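Local structure of cobalamin biosynthesis protein CobN (Mycobacterium tuberculosis, 7C6O) at residues H684-L689 against D748-V753; L854-G859 against G906-W911; F1141-T1146 against Q1170-D1175. The protein is the large, catalytic subunit of cobaltochelatase, the ligase that inserts cobalt into the corrin ring during cobalamin biosynthesis. One frame throughout, in Å; residues are numbered along the deposited sequence.

Interaction 1: H684-L689 against D748-V753; sequences HVDGWL and DERATV
A salt bridge between Asp686 and Arg750 pins the first turn of helix 750-769 against the flank of helix 675-694, in a helix-to-helix packing of the CobN family region. The CA atoms of Asp686 and Arg750 are 6.1 Å apart, so the two backbones come close here. Arg750 places CG anti to its backbone N (chi1 169°), runs straight through chi2 and bends at chi3 (69°), which turns the NE edge of the guanidinium toward the aspartate. NE donates to Asp686 OD1 in a nearly straight bond. Its modelled length, 2.4 Å from Arg750 NE to Asp686 OD1, is too short to be taken literally. Carboxylate and guanidinium are almost coplanar, 21° apart, and OD1 meets the guanidinium at its edge, near the plane. A water joins the outer ends of the pair, weakly on the arginine side: it donates to Asp686 OD2 at 2.7 Å from its own oxygen and accepts a weak bond from Arg750 NH2. On the apolar side, Leu689 CD2 packs against Arg750 CD at 3.7 Å, filling in beside the aliphatic stem of the arginine. Helix 624-642 joins the site as a third partner. There Asp634 forms a salt bridge with Arg750 NH2, so the guanidinium serves two carboxylates, while Leu633 touches both Asp686 and Arg750. Glu749, at the N-cap position just before Arg750, has a carbonyl that receives two donors as the helix begins: Val753 N, 3.1 Å from Glu749 O, and the hydroxyl of Thr752, whose OG1 stands 3.0 Å from that same Glu749 O and above the carbonyl plane.

Interaction 2: L854-G859 against G906-W911; sequences LAWEAG and GVRPVW
The indole of Trp856 is the flat group on which this contact is built, and one of its faces is met by both Pro909 and Trp911. Pro909 CD sits over the six-membered ring, 3.5 Å from the Trp856 ring centroid and only 12° off its normal, a CH-pi contact over the face of that ring. Beside it, Trp911 turns an edge toward the five-membered ring in an offset edge-to-face pair with planes 67° apart; its CH2 atom lies 3.7 Å from Trp856 CB. Pro909 fills the angle between the two indoles, its CD over Trp856 and its CB over a face of Trp911. Near the far end of the Trp856 indole, CH2 approaches Val907 O at 3.3 Å, and CZ2 is flanked obliquely by Arg908 CG at 3.8 Å.

With CG anti to the backbone N (chi1 171°), Trp856 projects from helix 853-874 toward the strand; the axis of 854-859 runs antiparallel to strand 907-911, 10.2 Å away at closest approach. Ala899 and Leu902 of helix 896-905 also touch the indole. That helix ends in a Schellman motif with Gly906 as its C-prime residue, and the chain passes directly into the strand of the two-stranded hairpin 907-911/918-923. The polar ends of the neighbours are engaged elsewhere: Arg908 NH2 in a salt bridge with Glu928, Trp911 NE1 on Pro851 O. No hydrogen bond crosses between the two segments. Cohesion between them therefore probably rests on apolar packing, the edge-to-face pair and the CH-pi contact, to which the CD hydrogens of proline, polarised by the adjacent amide nitrogen, are well suited.

Interaction 3: F1141-T1146 against Q1170-D1175; sequences FEMAAT and QRYVLD
Tyr1172 presses the edge of its ring onto the backbone of Met1143, and this is the tight part of the contact: CE2 lies 3.3 Å from Met1143 O, near the ring plane, and 3.8 Å from Met1143 CB. Past CB the methionine draws away from the tyrosine. Its extended chain, with CG anti to the carbonyl carbon (chi1 -67°), carries SD directly above the ring face yet 5.0 Å from the Tyr1172 centroid. Trp1128 of helix 1126-1132 touches both side chains. At the phenol end, Tyr1172 OH bonds to Val1123 O and is only loosely approached by Thr1146 CG2, at 4.0 Å. Thr1146 OG1 turns back to Glu1142 O (2.9 Å), a carbonyl that Thr1146 N reaches from the opposite face, and is also bonded to Arg1122 NH1. Toward the more exposed side, Arg1171 NH1 and Asp1175 OD1 form just a long ion pair, with no N-H directed at the oxygen. Helix 1162-1174 ends there in a pi-type turn, closed by Asp1175 N on Gln1170 O at 2.8 Å. A distant Met-aromatic contact thus accompanies edge-on packing between the successive helices 1136-1157 and 1162-1174 of the helical C-terminal region.

Overall arrangement
Followed from the N terminus, the three contacts come in series: each closes before the next opens, and none nests in or crosses another. Interaction 1 closes a loop of 58 residues between helices 675-694 and 750-769. Interaction 2 closes one of 46, which includes strand 880-885 of a mixed eight-stranded sheet, and brings helix 853-874 to the hairpin strand 907-911. Interaction 3 is the most local, with 23 mostly helical residues between its segments, and joins the successive helices 1136-1157 and 1162-1174 near the C terminus. They fasten separate places: the centre of interaction 1 lies about 31 Å from that of interaction 2 and about 30 Å from that of interaction 3, while interactions 2 and 3 are about 42 Å apart, centre to centre.

Interaction 1: H684-L689 against D748-V753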
ATOM      1  N   HIS A 684     -13.014 -37.114   3.946  1.00 21.66           N
ATOM      2  CA  HIS A 684     -12.125 -36.016   4.307  1.00 23.98           C
ATOM      3  C   HIS A 684     -10.835 -36.067   3.495  1.00 19.13           C
ATOM      4  O   HIS A 684     -10.328 -35.027   3.058  1.00 18.80           O
ATOM      5  CB  HIS A 684     -11.838 -36.068   5.810  1.00 31.33           C
ATOM      6  CG  HIS A 684     -10.700 -35.199   6.251  1.00 40.05           C
ATOM      7  ND1 HIS A 684     -10.689 -33.834   6.070  1.00 43.39           N
ATOM      8  CD2 HIS A 684      -9.541 -35.504   6.884  1.00 42.10           C
ATOM      9  CE1 HIS A 684      -9.568 -33.335   6.563  1.00 42.85           C
ATOM     10  NE2 HIS A 684      -8.854 -34.328   7.062  1.00 41.48           N
ATOM     11  N   VAL A 685     -10.299 -37.270   3.275  1.00 16.15           N
ATOM     12  CA  VAL A 685      -9.112 -37.422   2.437  1.00 16.20           C
ATOM     13  C   VAL A 685      -9.409 -36.974   1.012  1.00 17.92           C
ATOM     14  O   VAL A 685      -8.579 -36.322   0.364  1.00 16.12           O
ATOM     15  CB  VAL A 685      -8.614 -38.878   2.481  1.00 17.80           C
ATOM     16  CG1 VAL A 685      -7.392 -39.056   1.586  1.00 15.59           C
ATOM     17  CG2 VAL A 685      -8.296 -39.285   3.907  1.00 17.29           C
ATOM     18  N   ASP A 686     -10.597 -37.321   0.504  1.00 22.02           N
ATOM     19  CA  ASP A 686     -11.021 -36.893  -0.828  1.00 23.86           C
ATOM     20  C   ASP A 686     -10.946 -35.380  -0.976  1.00 19.89           C
ATOM     21  O   ASP A 686     -10.396 -34.864  -1.957  1.00 18.67           O
ATOM     22  CB  ASP A 686     -12.450 -37.370  -1.098  1.00 26.34           C
ATOM     23  CG  ASP A 686     -12.504 -38.615  -1.954  1.00 35.91           C
ATOM     24  OD1 ASP A 686     -11.609 -38.794  -2.807  1.00 37.88           O
ATOM     25  OD2 ASP A 686     -13.453 -39.409  -1.780  1.00 38.49           O
ATOM     26  N   GLY A 687     -11.520 -34.651  -0.018  1.00 20.02           N
ATOM     27  CA  GLY A 687     -11.493 -33.201  -0.091  1.00 20.34           C
ATOM     28  C   GLY A 687     -10.090 -32.638   0.032  1.00 19.04           C
ATOM     29  O   GLY A 687      -9.730 -31.688  -0.669  1.00 19.58           O
ATOM     30  N   TRP A 688      -9.279 -33.220   0.919  1.00 15.81           N
ATOM     31  CA  TRP A 688      -7.905 -32.755   1.092  1.00 16.56           C
ATOM     32  C   TRP A 688      -7.090 -32.976  -0.173  1.00 14.78           C
ATOM     33  O   TRP A 688      -6.408 -32.064  -0.655  1.00 17.40           O
ATOM     34  CB  TRP A 688      -7.257 -33.466   2.281  1.00 17.21           C
ATOM     35  CG  TRP A 688      -5.762 -33.326   2.326  1.00 17.86           C
ATOM     36  CD1 TRP A 688      -5.053 -32.215   2.682  1.00 18.67           C
ATOM     37  CD2 TRP A 688      -4.792 -34.336   2.012  1.00 21.15           C
ATOM     38  NE1 TRP A 688      -3.703 -32.469   2.603  1.00 20.31           N
ATOM     39  CE2 TRP A 688      -3.517 -33.763   2.196  1.00 22.98           C
ATOM     40  CE3 TRP A 688      -4.880 -35.668   1.591  1.00 21.92           C
ATOM     41  CZ2 TRP A 688      -2.339 -34.477   1.974  1.00 21.54           C
ATOM     42  CZ3 TRP A 688      -3.709 -36.375   1.372  1.00 22.64           C
ATOM     43  CH2 TRP A 688      -2.456 -35.777   1.565  1.00 21.52           C
ATOM     44  N   LEU A 689      -7.149 -34.190  -0.725  1.00 14.53           N
ATOM     45  CA  LEU A 689      -6.437 -34.481  -1.964  1.00 15.83           C
ATOM     46  C   LEU A 689      -6.893 -33.560  -3.089  1.00 17.49           C
ATOM     47  O   LEU A 689      -6.066 -33.031  -3.842  1.00 18.30           O
ATOM     48  CB  LEU A 689      -6.642 -35.948  -2.344  1.00 16.89           C
ATOM     49  CG  LEU A 689      -6.253 -36.377  -3.759  1.00 26.05           C
ATOM     50  CD1 LEU A 689      -4.784 -36.118  -4.008  1.00 29.55           C
ATOM     51  CD2 LEU A 689      -6.580 -37.843  -3.973  1.00 32.09           C
ATOM     52  N   ASP A 748     -17.618 -29.383  -4.039  1.00 41.79           N
ATOM     53  CA  ASP A 748     -17.553 -30.176  -5.257  1.00 41.42           C
ATOM     54  C   ASP A 748     -16.767 -31.460  -5.022  1.00 40.89           C
ATOM     55  O   ASP A 748     -15.740 -31.463  -4.339  1.00 41.05           O
ATOM     56  CB  ASP A 748     -16.918 -29.364  -6.386  1.00 40.24           C
ATOM     57  CG  ASP A 748     -17.842 -28.283  -6.915  1.00 40.39           C
ATOM     58  OD1 ASP A 748     -18.989 -28.608  -7.285  1.00 39.50           O
ATOM     59  OD2 ASP A 748     -17.422 -27.106  -6.953  1.00 39.24           O
ATOM     60  N   GLU A 749     -17.262 -32.553  -5.595  1.00 38.37           N
ATOM     61  CA  GLU A 749     -16.635 -33.854  -5.416  1.00 40.79           C
ATOM     62  C   GLU A 749     -15.319 -33.929  -6.182  1.00 39.17           C
ATOM     63  O   GLU A 749     -15.167 -33.345  -7.258  1.00 37.60           O
ATOM     64  CB  GLU A 749     -17.582 -34.962  -5.875  1.00 46.93           C
ATOM     65  CG  GLU A 749     -17.137 -36.368  -5.511  1.00 51.72           C
ATOM     66  CD  GLU A 749     -18.257 -37.382  -5.644  1.00 56.89           C
ATOM     67  OE1 GLU A 749     -19.435 -36.991  -5.499  1.00 58.89           O
ATOM     68  OE2 GLU A 749     -17.962 -38.570  -5.897  1.00 58.92           O
ATOM     69  N   ARG A 750     -14.367 -34.675  -5.612  1.00 38.39           N
ATOM     70  CA  ARG A 750     -13.009 -34.718  -6.148  1.00 34.05           C
ATOM     71  C   ARG A 750     -12.986 -35.165  -7.605  1.00 32.78           C
ATOM     72  O   ARG A 750     -12.282 -34.572  -8.432  1.00 31.04           O
ATOM     73  CB  ARG A 750     -12.145 -35.646  -5.293  1.00 32.08           C
ATOM     74  CG  ARG A 750     -10.791 -35.967  -5.897  1.00 31.88           C
ATOM     75  CD  ARG A 750      -9.974 -36.891  -5.003  1.00 30.16           C
ATOM     76  NE  ARG A 750     -10.525 -38.242  -4.924  1.00 29.36           N
ATOM     77  CZ  ARG A 750     -10.288 -39.200  -5.817  1.00 29.16           C
ATOM     78  NH1 ARG A 750      -9.518 -38.954  -6.867  1.00 27.53           N
ATOM     79  NH2 ARG A 750     -10.825 -40.404  -5.664  1.00 28.05           N
ATOM     80  N   ALA A 751     -13.752 -36.203  -7.943  1.00 35.01           N
ATOM     81  CA  ALA A 751     -13.687 -36.753  -9.294  1.00 34.53           C
ATOM     82  C   ALA A 751     -14.230 -35.775 -10.327  1.00 32.16           C
ATOM     83  O   ALA A 751     -13.672 -35.650 -11.423  1.00 31.33           O
ATOM     84  CB  ALA A 751     -14.449 -38.077  -9.358  1.00 37.20           C
ATOM     85  N   THR A 752     -15.315 -35.069  -9.998  1.00 31.76           N
ATOM     86  CA  THR A 752     -15.924 -34.175 -10.979  1.00 36.32           C
ATOM     87  C   THR A 752     -15.113 -32.896 -11.159  1.00 31.20           C
ATOM     88  O   THR A 752     -15.179 -32.272 -12.225  1.00 31.68           O
ATOM     89  CB  THR A 752     -17.362 -33.846 -10.582  1.00 43.87           C
ATOM     90  OG1 THR A 752     -17.402 -33.465  -9.201  1.00 49.41           O
ATOM     91  CG2 THR A 752     -18.259 -35.056 -10.799  1.00 45.97           C
ATOM     92  N   VAL A 753     -14.350 -32.489 -10.142  1.00 29.25           N
ATOM     93  CA  VAL A 753     -13.453 -31.347 -10.308  1.00 24.83           C
ATOM     94  C   VAL A 753     -12.430 -31.635 -11.397  1.00 24.87           C
ATOM     95  O   VAL A 753     -12.169 -30.792 -12.265  1.00 25.16           O
ATOM     96  CB  VAL A 753     -12.774 -30.995  -8.970  1.00 24.99           C
ATOM     97  CG1 VAL A 753     -11.703 -29.934  -9.184  1.00 21.00           C
ATOM     98  CG2 VAL A 753     -13.801 -30.516  -7.960  1.00 25.20           C
TER
HETATM   99  O   HOH W   1     -13.313 -41.367  -3.681  1.00 35.54           O

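Interaction 2: L854-G859 against G906-W911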
ATOM      1  N   LEU A 854     -19.190  -6.022  -0.555  1.00 19.80           N
ATOM      2  CA  LEU A 854     -18.673  -7.351  -0.870  1.00 17.42           C
ATOM      3  C   LEU A 854     -17.685  -7.819   0.189  1.00 18.29           C
ATOM      4  O   LEU A 854     -17.679  -8.997   0.564  1.00 20.15           O
ATOM      5  CB  LEU A 854     -18.017  -7.359  -2.251  1.00 18.94           C
ATOM      6  CG  LEU A 854     -18.947  -7.304  -3.462  1.00 23.54           C
ATOM      7  CD1 LEU A 854     -18.138  -7.389  -4.750  1.00 21.52           C
ATOM      8  CD2 LEU A 854     -19.977  -8.421  -3.391  1.00 24.17           C
ATOM      9  N   ALA A 855     -16.832  -6.912   0.677  1.00 16.84           N
ATOM     10  CA  ALA A 855     -15.900  -7.277   1.736  1.00 19.04           C
ATOM     11  C   ALA A 855     -16.626  -7.584   3.037  1.00 18.93           C
ATOM     12  O   ALA A 855     -16.195  -8.464   3.792  1.00 16.99           O
ATOM     13  CB  ALA A 855     -14.877  -6.158   1.946  1.00 16.59           C
ATOM     14  N   TRP A 856     -17.724  -6.874   3.314  1.00 20.33           N
ATOM     15  CA  TRP A 856     -18.534  -7.190   4.485  1.00 17.21           C
ATOM     16  C   TRP A 856     -19.044  -8.623   4.428  1.00 18.55           C
ATOM     17  O   TRP A 856     -19.016  -9.337   5.436  1.00 17.66           O
ATOM     18  CB  TRP A 856     -19.696  -6.204   4.603  1.00 18.07           C
ATOM     19  CG  TRP A 856     -20.698  -6.584   5.651  1.00 20.30           C
ATOM     20  CD1 TRP A 856     -22.003  -6.934   5.450  1.00 21.98           C
ATOM     21  CD2 TRP A 856     -20.474  -6.663   7.064  1.00 20.49           C
ATOM     22  NE1 TRP A 856     -22.606  -7.223   6.652  1.00 22.56           N
ATOM     23  CE2 TRP A 856     -21.689  -7.064   7.658  1.00 24.10           C
ATOM     24  CE3 TRP A 856     -19.364  -6.436   7.883  1.00 18.29           C
ATOM     25  CZ2 TRP A 856     -21.825  -7.238   9.032  1.00 23.48           C
ATOM     26  CZ3 TRP A 856     -19.501  -6.608   9.248  1.00 20.72           C
ATOM     27  CH2 TRP A 856     -20.722  -7.007   9.809  1.00 22.59           C
ATOM     28  N   GLU A 857     -19.524  -9.054   3.257  0.51 18.55           N
ATOM     29  CA  GLU A 857     -19.967 -10.437   3.102  0.51 19.51           C
ATOM     30  C   GLU A 857     -18.839 -11.410   3.410  0.51 17.94           C
ATOM     31  O   GLU A 857     -19.044 -12.414   4.102  0.51 17.11           O
ATOM     32  CB  GLU A 857     -20.488 -10.673   1.684  0.51 20.99           C
ATOM     33  CG  GLU A 857     -21.659  -9.802   1.272  0.51 23.11           C
ATOM     34  CD  GLU A 857     -22.249 -10.231  -0.057  0.51 25.86           C
ATOM     35  OE1 GLU A 857     -22.106 -11.420  -0.414  0.51 29.60           O
ATOM     36  OE2 GLU A 857     -22.852  -9.384  -0.746  0.51 30.16           O
ATOM     37  N   ALA A 858     -17.638 -11.125   2.903  1.00 16.43           N
ATOM     38  CA  ALA A 858     -16.507 -12.017   3.131  1.00 17.12           C
ATOM     39  C   ALA A 858     -16.095 -12.030   4.597  1.00 16.44           C
ATOM     40  O   ALA A 858     -15.810 -13.096   5.156  1.00 19.19           O
ATOM     41  CB  ALA A 858     -15.329 -11.606   2.248  1.00 19.34           C
ATOM     42  N   GLY A 859     -16.056 -10.860   5.236  1.00 14.78           N
ATOM     43  CA  GLY A 859     -15.667 -10.806   6.635  1.00 17.42           C
ATOM     44  C   GLY A 859     -16.621 -11.564   7.538  1.00 16.73           C
ATOM     45  O   GLY A 859     -16.196 -12.229   8.487  1.00 16.09           O
ATOM     46  N   GLY A 906     -19.948  -8.013  16.433  1.00 21.50           N
ATOM     47  CA  GLY A 906     -21.381  -7.857  16.276  1.00 22.79           C
ATOM     48  C   GLY A 906     -21.791  -6.466  15.847  1.00 22.05           C
ATOM     49  O   GLY A 906     -22.831  -5.965  16.292  1.00 23.28           O
ATOM     50  N   VAL A 907     -20.998  -5.825  14.993  1.00 22.19           N
ATOM     51  CA  VAL A 907     -21.240  -4.462  14.539  1.00 22.78           C
ATOM     52  C   VAL A 907     -21.277  -4.461  13.019  1.00 23.25           C
ATOM     53  O   VAL A 907     -20.386  -5.022  12.371  1.00 23.98           O
ATOM     54  CB  VAL A 907     -20.164  -3.491  15.057  1.00 21.66           C
ATOM     55  CG1 VAL A 907     -20.395  -2.090  14.509  1.00 17.96           C
ATOM     56  CG2 VAL A 907     -20.159  -3.477  16.566  1.00 20.63           C
ATOM     57  N   ARG A 908     -22.299  -3.830  12.459  1.00 23.13           N
ATOM     58  CA  ARG A 908     -22.486  -3.715  11.022  1.00 23.04           C
ATOM     59  C   ARG A 908     -22.028  -2.347  10.535  1.00 22.33           C
ATOM     60  O   ARG A 908     -22.252  -1.338  11.216  1.00 21.76           O
ATOM     61  CB  ARG A 908     -23.958  -3.917  10.659  1.00 29.58           C
ATOM     62  CG  ARG A 908     -24.213  -4.234   9.198  1.00 37.20           C
ATOM     63  CD  ARG A 908     -25.700  -4.207   8.885  1.00 42.24           C
ATOM     64  NE  ARG A 908     -26.484  -4.862   9.927  1.00 45.25           N
ATOM     65  CZ  ARG A 908     -26.764  -6.160   9.952  1.00 46.12           C
ATOM     66  NH1 ARG A 908     -26.324  -6.955   8.986  1.00 46.81           N
ATOM     67  NH2 ARG A 908     -27.485  -6.665  10.944  1.00 46.05           N
ATOM     68  N   PRO A 909     -21.374  -2.275   9.379  1.00 22.52           N
ATOM     69  CA  PRO A 909     -21.064  -0.970   8.790  1.00 20.09           C
ATOM     70  C   PRO A 909     -22.319  -0.317   8.231  1.00 20.89           C
ATOM     71  O   PRO A 909     -23.314  -0.975   7.923  1.00 20.60           O
ATOM     72  CB  PRO A 909     -20.070  -1.302   7.668  1.00 20.62           C
ATOM     73  CG  PRO A 909     -19.674  -2.737   7.880  1.00 21.80           C
ATOM     74  CD  PRO A 909     -20.824  -3.382   8.580  1.00 21.62           C
ATOM     75  N   VAL A 910     -22.252   1.006   8.106  1.00 21.65           N
ATOM     76  CA  VAL A 910     -23.316   1.809   7.510  1.00 23.60           C
ATOM     77  C   VAL A 910     -22.711   2.580   6.347  1.00 22.54           C
ATOM     78  O   VAL A 910     -21.771   3.361   6.537  1.00 24.07           O
ATOM     79  CB  VAL A 910     -23.957   2.764   8.532  1.00 25.05           C
ATOM     80  CG1 VAL A 910     -25.019   3.624   7.862  1.00 26.79           C
ATOM     81  CG2 VAL A 910     -24.559   1.977   9.685  1.00 23.19           C
ATOM     82  N   TRP A 911     -23.242   2.356   5.149  1.00 22.40           N
ATOM     83  CA  TRP A 911     -22.709   2.951   3.933  1.00 21.71           C
ATOM     84  C   TRP A 911     -23.576   4.110   3.461  1.00 25.59           C
ATOM     85  O   TRP A 911     -24.799   4.108   3.625  1.00 22.67           O
ATOM     86  CB  TRP A 911     -22.616   1.919   2.806  1.00 22.73           C
ATOM     87  CG  TRP A 911     -21.607   0.833   3.024  1.00 22.50           C
ATOM     88  CD1 TRP A 911     -20.294   0.847   2.651  1.00 23.87           C
ATOM     89  CD2 TRP A 911     -21.834  -0.437   3.645  1.00 24.26           C
ATOM     90  NE1 TRP A 911     -19.687  -0.334   3.010  1.00 20.87           N
ATOM     91  CE2 TRP A 911     -20.611  -1.140   3.621  1.00 22.16           C
ATOM     92  CE3 TRP A 911     -22.952  -1.049   4.223  1.00 25.04           C
ATOM     93  CZ2 TRP A 911     -20.475  -2.421   4.154  1.00 22.31           C
ATOM     94  CZ3 TRP A 911     -22.815  -2.320   4.751  1.00 25.08           C
ATOM     95  CH2 TRP A 911     -21.584  -2.993   4.714  1.00 23.98           C
TER

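Interaction 3: F1141-T1146 against Q1170-D1175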
ATOM      1  N   PHE A1141      17.233 -18.595  -4.976  1.00 12.82           N
ATOM      2  CA  PHE A1141      16.904 -17.681  -3.886  1.00 16.33           C
ATOM      3  C   PHE A1141      15.554 -18.024  -3.266  1.00 15.49           C
ATOM      4  O   PHE A1141      15.409 -18.022  -2.038  1.00 15.51           O
ATOM      5  CB  PHE A1141      16.911 -16.244  -4.422  1.00 18.66           C
ATOM      6  CG  PHE A1141      16.566 -15.192  -3.398  1.00 20.94           C
ATOM      7  CD1 PHE A1141      15.247 -14.924  -3.066  1.00 21.26           C
ATOM      8  CD2 PHE A1141      17.565 -14.438  -2.805  1.00 27.62           C
ATOM      9  CE1 PHE A1141      14.932 -13.951  -2.136  1.00 26.38           C
ATOM     10  CE2 PHE A1141      17.256 -13.459  -1.878  1.00 32.05           C
ATOM     11  CZ  PHE A1141      15.937 -13.216  -1.544  1.00 29.98           C
ATOM     12  N   GLU A1142      14.550 -18.309  -4.097  1.00 13.75           N
ATOM     13  CA  GLU A1142      13.215 -18.592  -3.577  0.58 15.70           C
ATOM     14  C   GLU A1142      13.191 -19.891  -2.780  1.00 12.41           C
ATOM     15  O   GLU A1142      12.454 -20.006  -1.796  1.00 15.83           O
ATOM     16  CB  GLU A1142      12.206 -18.643  -4.724  0.58 15.59           C
ATOM     17  CG  GLU A1142      12.028 -17.319  -5.453  0.58 16.11           C
ATOM     18  CD  GLU A1142      11.387 -16.252  -4.584  0.58 16.93           C
ATOM     19  OE1 GLU A1142      10.651 -16.611  -3.641  0.58 18.51           O
ATOM     20  OE2 GLU A1142      11.623 -15.052  -4.844  0.58 19.00           O
ATOM     21  N   MET A1143      13.981 -20.885  -3.197  1.00 12.75           N
ATOM     22  CA  MET A1143      14.071 -22.112  -2.412  1.00 13.66           C
ATOM     23  C   MET A1143      14.677 -21.835  -1.042  1.00 14.30           C
ATOM     24  O   MET A1143      14.175 -22.319  -0.020  1.00 13.78           O
ATOM     25  CB  MET A1143      14.890 -23.164  -3.160  1.00 15.58           C
ATOM     26  CG  MET A1143      14.233 -23.684  -4.426  1.00 18.93           C
ATOM     27  SD  MET A1143      15.277 -24.899  -5.260  1.00 25.81           S
ATOM     28  CE  MET A1143      14.291 -25.282  -6.699  1.00 29.66           C
ATOM     29  N   ALA A1144      15.751 -21.041  -1.002  1.00 12.24           N
ATOM     30  CA  ALA A1144      16.405 -20.740   0.268  1.00 14.65           C
ATOM     31  C   ALA A1144      15.506 -19.910   1.175  1.00 14.28           C
ATOM     32  O   ALA A1144      15.493 -20.114   2.394  1.00 12.24           O
ATOM     33  CB  ALA A1144      17.727 -20.014   0.021  1.00 13.98           C
ATOM     34  N   ALA A1145      14.763 -18.960   0.603  1.00 14.19           N
ATOM     35  CA  ALA A1145      13.851 -18.160   1.413  1.00 14.32           C
ATOM     36  C   ALA A1145      12.768 -19.031   2.031  1.00 13.66           C
ATOM     37  O   ALA A1145      12.378 -18.824   3.186  1.00 13.94           O
ATOM     38  CB  ALA A1145      13.228 -17.048   0.570  1.00 16.00           C
ATOM     39  N   THR A1146      12.277 -20.019   1.274  1.00 13.66           N
ATOM     40  CA  THR A1146      11.268 -20.932   1.802  1.00 13.91           C
ATOM     41  C   THR A1146      11.781 -21.666   3.034  1.00 11.97           C
ATOM     42  O   THR A1146      11.045 -21.837   4.012  1.00 12.59           O
ATOM     43  CB  THR A1146      10.840 -21.923   0.716  1.00 16.37           C
ATOM     44  OG1 THR A1146      10.217 -21.213  -0.363  1.00 15.50           O
ATOM     45  CG2 THR A1146       9.857 -22.947   1.273  1.00 15.59           C
ATOM     46  N   GLN A1170      16.645 -33.364   2.077  1.00 15.36           N
ATOM     47  CA  GLN A1170      16.987 -34.241   0.965  1.00 16.11           C
ATOM     48  C   GLN A1170      16.663 -33.589  -0.377  1.00 14.00           C
ATOM     49  O   GLN A1170      17.482 -33.619  -1.303  1.00 15.37           O
ATOM     50  CB  GLN A1170      16.256 -35.578   1.110  1.00 15.16           C
ATOM     51  CG  GLN A1170      16.538 -36.559  -0.010  1.00 16.44           C
ATOM     52  CD  GLN A1170      18.012 -36.880  -0.145  1.00 20.22           C
ATOM     53  OE1 GLN A1170      18.727 -37.010   0.851  1.00 21.96           O
ATOM     54  NE2 GLN A1170      18.478 -37.005  -1.382  1.00 20.57           N
ATOM     55  N   ARG A1171      15.475 -32.991  -0.499  1.00 12.59           N
ATOM     56  CA  ARG A1171      15.052 -32.464  -1.794  1.00 16.64           C
ATOM     57  C   ARG A1171      15.829 -31.209  -2.175  1.00 13.29           C
ATOM     58  O   ARG A1171      16.184 -31.026  -3.344  1.00 16.23           O
ATOM     59  CB  ARG A1171      13.550 -32.171  -1.788  1.00 18.97           C
ATOM     60  CG  ARG A1171      12.667 -33.391  -1.569  1.00 21.37           C
ATOM     61  CD  ARG A1171      12.927 -34.453  -2.616  1.00 28.29           C
ATOM     62  NE  ARG A1171      12.430 -34.071  -3.933  0.75 31.60           N
ATOM     63  CZ  ARG A1171      12.819 -34.642  -5.069  0.05 34.35           C
ATOM     64  NH1 ARG A1171      13.722 -35.614  -5.050  0.89 35.04           N
ATOM     65  NH2 ARG A1171      12.312 -34.235  -6.225  0.38 36.23           N
ATOM     66  N   TYR A1172      16.094 -30.329  -1.209  1.00 12.73           N
ATOM     67  CA  TYR A1172      16.688 -29.033  -1.516  1.00 14.97           C
ATOM     68  C   TYR A1172      18.211 -29.066  -1.540  1.00 15.12           C
ATOM     69  O   TYR A1172      18.829 -28.441  -2.410  1.00 16.15           O
ATOM     70  CB  TYR A1172      16.234 -27.980  -0.496  1.00 13.44           C
ATOM     71  CG  TYR A1172      14.870 -27.372  -0.749  1.00 11.74           C
ATOM     72  CD1 TYR A1172      13.878 -28.073  -1.420  1.00 13.77           C
ATOM     73  CD2 TYR A1172      14.583 -26.084  -0.318  1.00 10.69           C
ATOM     74  CE1 TYR A1172      12.634 -27.507  -1.649  1.00 15.55           C
ATOM     75  CE2 TYR A1172      13.343 -25.510  -0.541  1.00 13.05           C
ATOM     76  CZ  TYR A1172      12.374 -26.224  -1.206  1.00 14.73           C
ATOM     77  OH  TYR A1172      11.144 -25.647  -1.420  1.00 15.79           O
ATOM     78  N   VAL A1173      18.832 -29.780  -0.604  1.00 13.10           N
ATOM     79  CA  VAL A1173      20.254 -29.635  -0.316  1.00 14.94           C
ATOM     80  C   VAL A1173      21.055 -30.852  -0.772  1.00 17.97           C
ATOM     81  O   VAL A1173      22.091 -30.713  -1.424  1.00 16.88           O
ATOM     82  CB  VAL A1173      20.477 -29.355   1.186  1.00 18.39           C
ATOM     83  CG1 VAL A1173      21.961 -29.167   1.487  1.00 21.55           C
ATOM     84  CG2 VAL A1173      19.680 -28.131   1.612  1.00 16.93           C
ATOM     85  N   LEU A1174      20.592 -32.053  -0.432  1.00 16.97           N
ATOM     86  CA  LEU A1174      21.373 -33.258  -0.692  1.00 18.82           C
ATOM     87  C   LEU A1174      21.100 -33.864  -2.063  1.00 19.97           C
ATOM     88  O   LEU A1174      21.971 -34.549  -2.613  1.00 22.99           O
ATOM     89  CB  LEU A1174      21.108 -34.302   0.396  1.00 19.01           C
ATOM     90  CG  LEU A1174      21.487 -33.871   1.817  1.00 21.45           C
ATOM     91  CD1 LEU A1174      21.239 -35.000   2.809  1.00 24.72           C
ATOM     92  CD2 LEU A1174      22.937 -33.400   1.878  1.00 23.07           C
ATOM     93  N   ASP A1175      19.917 -33.626  -2.628  1.00 19.67           N
ATOM     94  CA  ASP A1175      19.598 -34.124  -3.960  1.00 20.10           C
ATOM     95  C   ASP A1175      20.630 -33.642  -4.973  1.00 19.86           C
ATOM     96  O   ASP A1175      20.936 -32.450  -5.043  1.00 18.21           O
ATOM     97  CB  ASP A1175      18.201 -33.657  -4.368  1.00 22.18           C
ATOM     98  CG  ASP A1175      17.826 -34.096  -5.765  1.00 28.74           C
ATOM     99  OD1 ASP A1175      17.586 -35.306  -5.962  1.00 31.63           O
ATOM    100  OD2 ASP A1175      17.768 -33.232  -6.667  1.00 31.25           O
TER